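Local coordinates for ribosomal RNA methyltransferase, putative (Plasmodium falciparum, PDB 2PLW), which binds S-adenosylmethionine and probably transfers its methyl group to a ribose 2'-hydroxyl of ribosomal RNA, as other RlmE-family enzymes do, at residues Ile29-Gly34 against Gly53-Met59; Ile72-Met77 against Asn92-Tyr96; Ile110-Ala115 against Tyr150-Met154. All coordinates share one frame; numbering follows the deposited sequence.

Contact 1: residues Ile29-Gly34 against Gly53-Met59. With SAM (S-adenosylmethionine), chain C.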
# COMPACT_ATOMS: atom_id res chain seq x y z
N ILE A 29 1.99 -3.26 -1.32
CA ILE A 29 0.90 -4.23 -1.33
C ILE A 29 0.30 -4.28 -2.73
O ILE A 29 0.13 -3.23 -3.37
CB ILE A 29 -0.19 -3.85 -0.31
CG1 ILE A 29 0.42 -3.80 1.09
CG2 ILE A 29 -1.38 -4.87 -0.40
CD1 ILE A 29 -0.58 -3.39 2.16
N GLY A 30 0.00 -5.50 -3.20
CA GLY A 30 -0.44 -5.70 -4.58
C GLY A 30 0.74 -5.50 -5.52
O GLY A 30 0.63 -4.75 -6.47
N CYS A 31 1.87 -6.15 -5.24
CA CYS A 31 3.13 -5.78 -5.90
C CYS A 31 3.32 -6.40 -7.28
O CYS A 31 4.23 -5.97 -8.00
CB CYS A 31 4.36 -6.14 -5.04
SG CYS A 31 4.49 -7.88 -4.62
N TYR A 32 2.53 -7.43 -7.63
CA TYR A 32 2.73 -8.16 -8.90
C TYR A 32 2.44 -7.26 -10.10
O TYR A 32 1.41 -6.59 -10.12
CB TYR A 32 1.84 -9.39 -8.98
CG TYR A 32 2.03 -10.18 -10.25
CD1 TYR A 32 2.83 -11.30 -10.25
CD2 TYR A 32 1.42 -9.78 -11.44
CE1 TYR A 32 3.05 -12.01 -11.43
CE2 TYR A 32 1.62 -10.46 -12.63
CZ TYR A 32 2.43 -11.58 -12.61
OH TYR A 32 2.64 -12.30 -13.77
N PRO A 33 3.29 -7.30 -11.14
CA PRO A 33 4.50 -8.12 -11.37
C PRO A 33 5.77 -7.56 -10.77
O PRO A 33 6.79 -8.24 -10.82
CB PRO A 33 4.65 -8.10 -12.90
CG PRO A 33 4.11 -6.81 -13.28
CD PRO A 33 2.97 -6.49 -12.33
N GLY A 34 5.74 -6.32 -10.29
CA GLY A 34 6.84 -5.80 -9.47
C GLY A 34 7.42 -4.46 -9.80
O GLY A 34 8.46 -4.12 -9.25
N GLY A 53 7.39 -6.77 -0.71
CA GLY A 53 6.25 -6.80 -1.63
C GLY A 53 5.30 -7.88 -1.19
O GLY A 53 5.74 -8.99 -0.84
N ILE A 54 4.00 -7.59 -1.27
CA ILE A 54 2.99 -8.61 -0.97
C ILE A 54 2.04 -8.68 -2.14
O ILE A 54 1.56 -7.65 -2.59
CB ILE A 54 2.20 -8.29 0.32
CG1 ILE A 54 3.08 -8.50 1.55
CG2 ILE A 54 1.00 -9.31 0.45
CD1 ILE A 54 2.42 -8.09 2.86
N ASP A 55 1.74 -9.88 -2.63
CA ASP A 55 0.63 -10.03 -3.59
C ASP A 55 0.07 -11.43 -3.46
O ASP A 55 0.78 -12.34 -3.07
CB ASP A 55 1.13 -9.83 -5.03
CG ASP A 55 0.04 -9.50 -6.00
OD1 ASP A 55 -0.82 -10.36 -6.29
OD2 ASP A 55 0.04 -8.37 -6.51
N LYS A 56 -1.21 -11.59 -3.81
CA LYS A 56 -1.79 -12.95 -3.84
C LYS A 56 -1.18 -13.77 -4.99
O LYS A 56 -1.13 -14.98 -4.91
CB LYS A 56 -3.32 -12.91 -3.89
CG LYS A 56 -3.90 -12.22 -5.09
CD LYS A 56 -5.37 -11.76 -4.88
CE LYS A 56 -6.32 -12.94 -4.75
NZ LYS A 56 -7.73 -12.47 -4.83
N LYS A 57 -0.70 -13.09 -6.03
CA LYS A 57 0.00 -13.72 -7.16
C LYS A 57 1.52 -13.76 -6.93
O LYS A 57 2.12 -12.78 -6.46
CB LYS A 57 -0.27 -12.96 -8.46
CG LYS A 57 -1.69 -13.05 -8.99
CD LYS A 57 -1.76 -12.43 -10.40
CE LYS A 57 -2.26 -10.97 -10.31
NZ LYS A 57 -1.86 -10.04 -11.43
N ILE A 58 2.14 -14.87 -7.31
CA ILE A 58 3.57 -15.04 -7.11
C ILE A 58 4.35 -14.18 -8.08
O ILE A 58 4.15 -14.25 -9.30
CB ILE A 58 4.00 -16.53 -7.21
CG1 ILE A 58 3.42 -17.32 -6.03
CG2 ILE A 58 5.53 -16.65 -7.08
CD1 ILE A 58 3.27 -18.79 -6.28
N MET A 59 5.23 -13.34 -7.53
CA MET A 59 6.00 -12.42 -8.34
C MET A 59 7.34 -13.08 -8.61
O MET A 59 7.88 -13.79 -7.76
CB MET A 59 6.17 -11.12 -7.55
CG MET A 59 7.15 -10.14 -8.12
SD MET A 59 7.25 -8.64 -7.14
CE MET A 59 8.49 -9.10 -5.93
N SAM C . 1.88 -1.96 -8.55
CA SAM C . 2.11 -3.21 -9.34
C SAM C . 3.34 -3.10 -10.23
O SAM C . 3.82 -1.99 -10.46
OXT SAM C . 3.91 -4.09 -10.73
CB SAM C . 0.86 -3.52 -10.17
CG SAM C . -0.26 -3.96 -9.23
SD SAM C . -1.67 -4.75 -10.02
CE SAM C . -2.36 -3.30 -10.83
C5' SAM C . -2.81 -5.00 -8.63
C4' SAM C . -2.41 -6.22 -7.81
O4' SAM C . -3.19 -6.22 -6.61
C3' SAM C . -2.66 -7.59 -8.49
O3' SAM C . -1.44 -8.24 -8.78
C2' SAM C . -3.49 -8.38 -7.46
O2' SAM C . -3.16 -9.75 -7.30
C1' SAM C . -3.24 -7.58 -6.19
N9 SAM C . -4.24 -7.74 -5.13
C8 SAM C . -5.60 -7.54 -5.19
N7 SAM C . -6.12 -7.76 -3.96
C5 SAM C . -5.10 -8.08 -3.12
C6 SAM C . -5.03 -8.39 -1.76
N6 SAM C . -6.13 -8.41 -1.01
N1 SAM C . -3.83 -8.67 -1.18
C2 SAM C . -2.65 -8.65 -1.91
N3 SAM C . -2.71 -8.33 -3.26
C4 SAM C . -3.91 -8.07 -3.85

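Contact 2: residues Ile72-Met77 against Asn92-Tyr96. With SAM (S-adenosylmethionine), chain C.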
# COMPACT_ATOMS: atom_id res chain seq x y z
N ILE A 72 -4.07 -9.83 1.43
CA ILE A 72 -4.39 -9.03 2.61
C ILE A 72 -5.91 -9.06 2.83
O ILE A 72 -6.68 -8.97 1.88
CB ILE A 72 -3.83 -7.58 2.49
CG1 ILE A 72 -2.31 -7.64 2.38
CG2 ILE A 72 -4.31 -6.73 3.65
CD1 ILE A 72 -1.57 -8.19 3.62
N GLY A 73 -6.32 -9.25 4.08
CA GLY A 73 -7.74 -9.46 4.37
C GLY A 73 -8.08 -10.93 4.50
O GLY A 73 -9.20 -11.27 4.88
N LYS A 74 -7.13 -11.80 4.19
CA LYS A 74 -7.32 -13.26 4.28
C LYS A 74 -6.14 -14.00 4.93
O LYS A 74 -6.29 -14.70 5.94
CB LYS A 74 -7.60 -13.84 2.89
CG LYS A 74 -7.72 -15.36 2.82
CD LYS A 74 -7.60 -15.87 1.41
CE LYS A 74 -7.75 -17.38 1.34
NZ LYS A 74 -6.81 -18.11 2.25
N ASP A 75 -4.96 -13.84 4.33
CA ASP A 75 -3.72 -14.50 4.78
C ASP A 75 -2.96 -13.76 5.88
O ASP A 75 -1.93 -14.23 6.34
CB ASP A 75 -2.81 -14.74 3.58
CG ASP A 75 -3.48 -15.60 2.53
OD1 ASP A 75 -4.02 -16.67 2.91
OD2 ASP A 75 -3.45 -15.22 1.34
N ASN A 76 -3.41 -12.58 6.26
CA ASN A 76 -2.97 -12.03 7.54
C ASN A 76 -4.07 -12.37 8.54
O ASN A 76 -5.23 -12.51 8.17
CB ASN A 76 -2.70 -10.52 7.51
CG ASN A 76 -3.91 -9.71 7.08
OD1 ASN A 76 -4.37 -9.80 5.95
ND2 ASN A 76 -4.47 -8.95 8.01
N MET A 77 -3.68 -12.52 9.80
CA MET A 77 -4.60 -13.14 10.79
C MET A 77 -5.67 -12.19 11.34
O MET A 77 -6.82 -12.60 11.60
CB MET A 77 -3.78 -13.78 11.91
CG MET A 77 -4.65 -14.50 12.92
SD MET A 77 -5.54 -15.86 12.14
CE MET A 77 -4.64 -17.26 12.80
N ASN A 92 -2.38 -16.50 10.06
CA ASN A 92 -0.97 -16.30 10.48
C ASN A 92 0.12 -16.02 9.41
O ASN A 92 1.15 -15.46 9.76
CB ASN A 92 -0.45 -17.49 11.34
CG ASN A 92 -0.76 -17.34 12.82
OD1 ASN A 92 -1.79 -16.80 13.19
ND2 ASN A 92 0.12 -17.84 13.66
N SER A 93 -0.08 -16.44 8.16
CA SER A 93 1.07 -16.66 7.28
C SER A 93 1.78 -15.35 6.92
O SER A 93 2.98 -15.29 7.08
CB SER A 93 0.73 -17.46 6.03
OG SER A 93 -0.21 -16.77 5.22
N VAL A 94 1.04 -14.34 6.47
CA VAL A 94 1.63 -13.01 6.18
C VAL A 94 2.30 -12.45 7.43
O VAL A 94 3.45 -11.98 7.40
CB VAL A 94 0.59 -12.03 5.57
CG1 VAL A 94 1.10 -10.57 5.58
CG2 VAL A 94 0.23 -12.43 4.13
N ASP A 95 1.62 -12.56 8.57
CA ASP A 95 2.18 -12.00 9.81
C ASP A 95 3.51 -12.63 10.22
O ASP A 95 4.43 -11.94 10.63
CB ASP A 95 1.18 -12.13 10.92
CG ASP A 95 -0.16 -11.54 10.55
OD1 ASP A 95 -0.34 -10.31 10.69
OD2 ASP A 95 -1.01 -12.32 10.09
N TYR A 96 3.58 -13.96 10.13
CA TYR A 96 4.81 -14.64 10.52
C TYR A 96 5.96 -14.43 9.54
O TYR A 96 7.12 -14.28 9.95
CB TYR A 96 4.51 -16.10 10.89
CG TYR A 96 4.03 -16.11 12.34
CD1 TYR A 96 2.67 -16.19 12.65
CD2 TYR A 96 4.94 -15.92 13.39
CE1 TYR A 96 2.24 -16.14 13.95
CE2 TYR A 96 4.50 -15.88 14.72
CZ TYR A 96 3.15 -15.99 14.98
OH TYR A 96 2.70 -15.94 16.27
N SAM C . 1.88 -1.96 -8.55
CA SAM C . 2.11 -3.21 -9.34
C SAM C . 3.34 -3.10 -10.23
O SAM C . 3.82 -1.99 -10.46
OXT SAM C . 3.91 -4.09 -10.73
CB SAM C . 0.86 -3.52 -10.17
CG SAM C . -0.26 -3.96 -9.23
SD SAM C . -1.67 -4.75 -10.02
CE SAM C . -2.36 -3.30 -10.83
C5' SAM C . -2.81 -5.00 -8.63
C4' SAM C . -2.41 -6.22 -7.81
O4' SAM C . -3.19 -6.22 -6.61
C3' SAM C . -2.66 -7.59 -8.49
O3' SAM C . -1.44 -8.24 -8.78
C2' SAM C . -3.49 -8.38 -7.46
O2' SAM C . -3.16 -9.75 -7.30
C1' SAM C . -3.24 -7.58 -6.19
N9 SAM C . -4.24 -7.74 -5.13
C8 SAM C . -5.60 -7.54 -5.19
N7 SAM C . -6.12 -7.76 -3.96
C5 SAM C . -5.10 -8.08 -3.12
C6 SAM C . -5.03 -8.39 -1.76
N6 SAM C . -6.13 -8.41 -1.01
N1 SAM C . -3.83 -8.67 -1.18
C2 SAM C . -2.65 -8.65 -1.91
N3 SAM C . -2.71 -8.33 -3.26
C4 SAM C . -3.91 -8.07 -3.85
O HOH W 1 -2.95 -9.23 10.67

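Contact 3: residues Ile110-Ala115 against Tyr150-Met154. With SAM (S-adenosylmethionine), chain C.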
# COMPACT_ATOMS: atom_id res chain seq x y z
N ILE A 110 3.76 2.34 3.78
CA ILE A 110 2.94 1.25 3.28
C ILE A 110 2.18 1.77 2.07
O ILE A 110 1.43 2.73 2.17
CB ILE A 110 1.99 0.71 4.36
CG1 ILE A 110 2.80 0.05 5.49
CG2 ILE A 110 1.02 -0.33 3.76
CD1 ILE A 110 1.90 -0.37 6.70
N LEU A 111 2.41 1.12 0.94
CA LEU A 111 1.81 1.48 -0.34
C LEU A 111 0.89 0.35 -0.79
O LEU A 111 1.21 -0.83 -0.62
CB LEU A 111 2.88 1.69 -1.41
CG LEU A 111 4.07 2.61 -1.05
CD1 LEU A 111 5.19 2.58 -2.10
CD2 LEU A 111 3.60 4.05 -0.83
N SER A 112 -0.24 0.71 -1.37
CA SER A 112 -1.09 -0.28 -2.00
C SER A 112 -1.56 0.17 -3.36
O SER A 112 -2.24 1.19 -3.50
CB SER A 112 -2.29 -0.63 -1.11
OG SER A 112 -3.19 -1.41 -1.85
N ASP A 113 -1.19 -0.62 -4.36
CA ASP A 113 -1.72 -0.49 -5.71
C ASP A 113 -2.70 -1.64 -5.99
O ASP A 113 -3.01 -1.93 -7.16
CB ASP A 113 -0.57 -0.52 -6.73
CG ASP A 113 -0.98 -0.01 -8.11
OD1 ASP A 113 -1.80 0.93 -8.17
OD2 ASP A 113 -0.44 -0.56 -9.11
N ALA A 114 -3.21 -2.30 -4.94
CA ALA A 114 -4.13 -3.43 -5.12
C ALA A 114 -5.50 -2.97 -5.64
O ALA A 114 -5.91 -1.84 -5.40
CB ALA A 114 -4.32 -4.20 -3.80
N ALA A 115 -6.18 -3.86 -6.36
CA ALA A 115 -7.54 -3.60 -6.82
C ALA A 115 -8.30 -4.92 -6.92
O ALA A 115 -7.69 -5.97 -7.08
CB ALA A 115 -7.53 -2.85 -8.16
N TYR A 150 1.11 6.23 4.36
CA TYR A 150 0.26 5.17 3.82
C TYR A 150 -0.41 5.71 2.60
O TYR A 150 -1.05 6.77 2.68
CB TYR A 150 -0.79 4.83 4.87
CG TYR A 150 -1.91 3.92 4.41
CD1 TYR A 150 -1.62 2.72 3.73
CD2 TYR A 150 -3.23 4.19 4.76
CE1 TYR A 150 -2.66 1.82 3.35
CE2 TYR A 150 -4.28 3.31 4.39
CZ TYR A 150 -3.98 2.13 3.70
OH TYR A 150 -4.98 1.26 3.32
N ILE A 151 -0.25 5.02 1.47
CA ILE A 151 -0.91 5.40 0.22
C ILE A 151 -1.70 4.22 -0.32
O ILE A 151 -1.18 3.12 -0.45
CB ILE A 151 0.10 5.92 -0.83
CG1 ILE A 151 0.88 7.07 -0.21
CG2 ILE A 151 -0.67 6.37 -2.07
CD1 ILE A 151 1.92 7.68 -1.14
N VAL A 152 -2.99 4.42 -0.57
CA VAL A 152 -3.82 3.30 -0.99
C VAL A 152 -4.72 3.70 -2.15
O VAL A 152 -5.35 4.76 -2.13
CB VAL A 152 -4.64 2.73 0.20
CG1 VAL A 152 -5.53 3.81 0.85
CG2 VAL A 152 -5.46 1.50 -0.21
N LYS A 153 -4.75 2.84 -3.16
CA LYS A 153 -5.63 3.07 -4.31
C LYS A 153 -7.06 2.61 -4.05
O LYS A 153 -7.30 1.63 -3.33
CB LYS A 153 -5.06 2.36 -5.55
CG LYS A 153 -5.75 2.74 -6.86
CD LYS A 153 -5.07 2.08 -8.06
CE LYS A 153 -5.11 0.58 -8.11
NZ LYS A 153 -4.30 0.07 -9.26
N MET A 154 -8.03 3.31 -4.64
CA MET A 154 -9.40 2.79 -4.65
C MET A 154 -10.15 3.36 -5.84
O MET A 154 -9.71 4.38 -6.42
CB MET A 154 -10.14 3.13 -3.36
CG MET A 154 -10.52 4.61 -3.22
SD MET A 154 -11.60 4.93 -1.80
CE MET A 154 -12.94 3.77 -2.10
N SAM C . 1.88 -1.96 -8.55
CA SAM C . 2.11 -3.21 -9.34
C SAM C . 3.34 -3.10 -10.23
O SAM C . 3.82 -1.99 -10.46
OXT SAM C . 3.91 -4.09 -10.73
CB SAM C . 0.86 -3.52 -10.17
CG SAM C . -0.26 -3.96 -9.23
SD SAM C . -1.67 -4.75 -10.02
CE SAM C . -2.36 -3.30 -10.83
C5' SAM C . -2.81 -5.00 -8.63
C4' SAM C . -2.41 -6.22 -7.81
O4' SAM C . -3.19 -6.22 -6.61
C3' SAM C . -2.66 -7.59 -8.49
O3' SAM C . -1.44 -8.24 -8.78
C2' SAM C . -3.49 -8.38 -7.46
O2' SAM C . -3.16 -9.75 -7.30
C1' SAM C . -3.24 -7.58 -6.19
N9 SAM C . -4.24 -7.74 -5.13
C8 SAM C . -5.60 -7.54 -5.19
N7 SAM C . -6.12 -7.76 -3.96
C5 SAM C . -5.10 -8.08 -3.12
C6 SAM C . -5.03 -8.39 -1.76
N6 SAM C . -6.13 -8.41 -1.01
N1 SAM C . -3.83 -8.67 -1.18
C2 SAM C . -2.65 -8.65 -1.91
N3 SAM C . -2.71 -8.33 -3.26
C4 SAM C . -3.91 -8.07 -3.85
O HOH W 2 -5.40 -0.50 -3.12

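Contact 1: residues Ile29-Gly34 against Gly53-Met59
The Y32 ring lies between P33 and K57. P33 CB and K57 CD lie over opposite faces, both offset toward the rim. The Y32 and K57 side chains cross at about a right angle. With chi1 at -179° the Y32 ring swings away from its own N and out toward K57-M59. I58 O meets the ring at its edge, 3.3 Å from Y32 CE1. K57 bends at chi3, and its NZ makes a weak hydrogen bond to SAM O3'.

D55 is the polar centre. D55 OD2 accepts from Y32 N at 2.9 Å, with the donor 43° out of the carboxylate plane. D55 OD2 also takes the SAM O3' hydroxyl at 2.7 Å. D55 OD1 takes SAM O2' at 2.6 Å. D55 OD1 also accepts from K57 N at 2.7 Å, on its anti side, which closes an Asx turn. Four bonds thus fix the rotation of the carboxylate.

Just before D55 in the chain, I54 forms a parallel bridge with I29. I54 O accepts from C31 N at 3.1 Å, and G30 N adds a weak bond to the same oxygen. C31 SG packs on the G53-I54 peptide and reaches M59 SD. The cis peptide before P33 belongs to the turn that leads to G34. G34 N donates a hydrogen bond to SAM OXT at 2.9 Å. The arrangement is the cofactor site of a class I methyltransferase: a glycine-containing loop after the first strand, and an acidic residue ending the second strand that grips the ribose diol.

Contact 2: residues Ile72-Met77 against Asn92-Tyr96
D95 and V94 hold the loop 72-77 through its backbone. D95 OD2 accepts from M77 N at 2.7 Å, on the syn side and 15° out of the carboxylate plane. V94 N donates to D75 O at 3.0 Å, a fairly straight bond with an N-H...O angle of 162°. V94 CG2 packs near D75 CB, and V94 CG1 lies 4.1 Å from I72 CD1. The I72 and V94 chains cross at about a right angle. M77, bent at chi2 and chi3, crosses N92 at a slant, and both residues are exposed.

The next shell fixes these groups. OD1 of D95 accepts from Y143 OH. D95 OD1 also hydrogen-bonds a water, which accepts from N76 ND2 at 3.1 Å. N76 has its CG between its own N and carbonyl carbon (chi1 58°), which turns the amide back over the loop. N76 OD1 receives G73 N at 2.8 Å, in the carbonyl plane. D75 OD2 accepts from E71 N, and its OD1 forms a salt bridge with K74 NZ. F139 of helix 122-143 packs on I72, N76 and V94.

At the far end I72 reads the adenine. I72 N donates to SAM N1 at 2.9 Å, and I72 O accepts from SAM N6 at 3.0 Å. The loop is thus pinned by the first turn of helix 93-102 at one end and meets the base at the other. A backbone N-H meeting adenine N1 recurs in the cofactor pockets of class I methyltransferases; here the I72 carbonyl also takes N6.

Contact 3: residues Ile110-Ala115 against Tyr150-Met154
I110 and Y150 meet where two parallel strands run side by side, their axes 10° apart and 4.7 Å from each other. Three backbone hydrogen bonds join them. I151 N donates to I110 O, S112 N to I151 O at 2.7 Å, and K153 N to S112 O. Two CA-H...O contacts add to these, from Y150 CA to I110 O and from L111 CA to I151 O.

Apolar contacts lie on both faces. L111 and I151 point the same way, with L111 CD2 4.0 Å from I151 CB. On the opposite face I110 CG2 touches Y150 CD1, and S112 CB packs against V152 CG2. I110 O lies at the edge of the Y150 ring.

The charged contact follows the end of strand 107-112. K153 bends at chi3 (64°), which brings K153 NZ to D113 OD1 in a 2.9 Å salt bridge. K153 NZ stands 61° out of the D113 carboxylate plane and also donates to D113 O at 3.2 Å. D113 OD2 accepts from SAM N at 2.8 Å, so the carboxylate ties cofactor to lysine. K153 is the predicted proton acceptor. A water accepts from S112 OG and donates to A114 O and K153 O.

Strand 24-29 flanks 107-112 on one side, and strand 188-196 flanks 148-155 on the other. Y190 OH, on strand 188-196, is hydrogen-bonded to D113 OD1. Helix 122-143 packs on S112, Y150 and M154.

The three contacts follow one another along the chain, and all touch the same SAM. Contacts 1 and 3 share one mixed sheet, with centres about 12 Å apart. They join directly: I29 N probably hydrogen-bonds L111 O, and I29 O probably accepts from D113 N. Contact 2 joins the loop after edge strand 66-69 to the start of helix 93-102, its centre about 14 Å from that of contact 1, which it touches through I54, I72 and V94. Contacts 2 and 3 do not touch, and their centres are about 17 Å apart. Contact 1 holds the ribose and carboxylate, contact 2 the adenine, and contact 3 the amino group beside the predicted catalytic lysine. Together they span the cofactor.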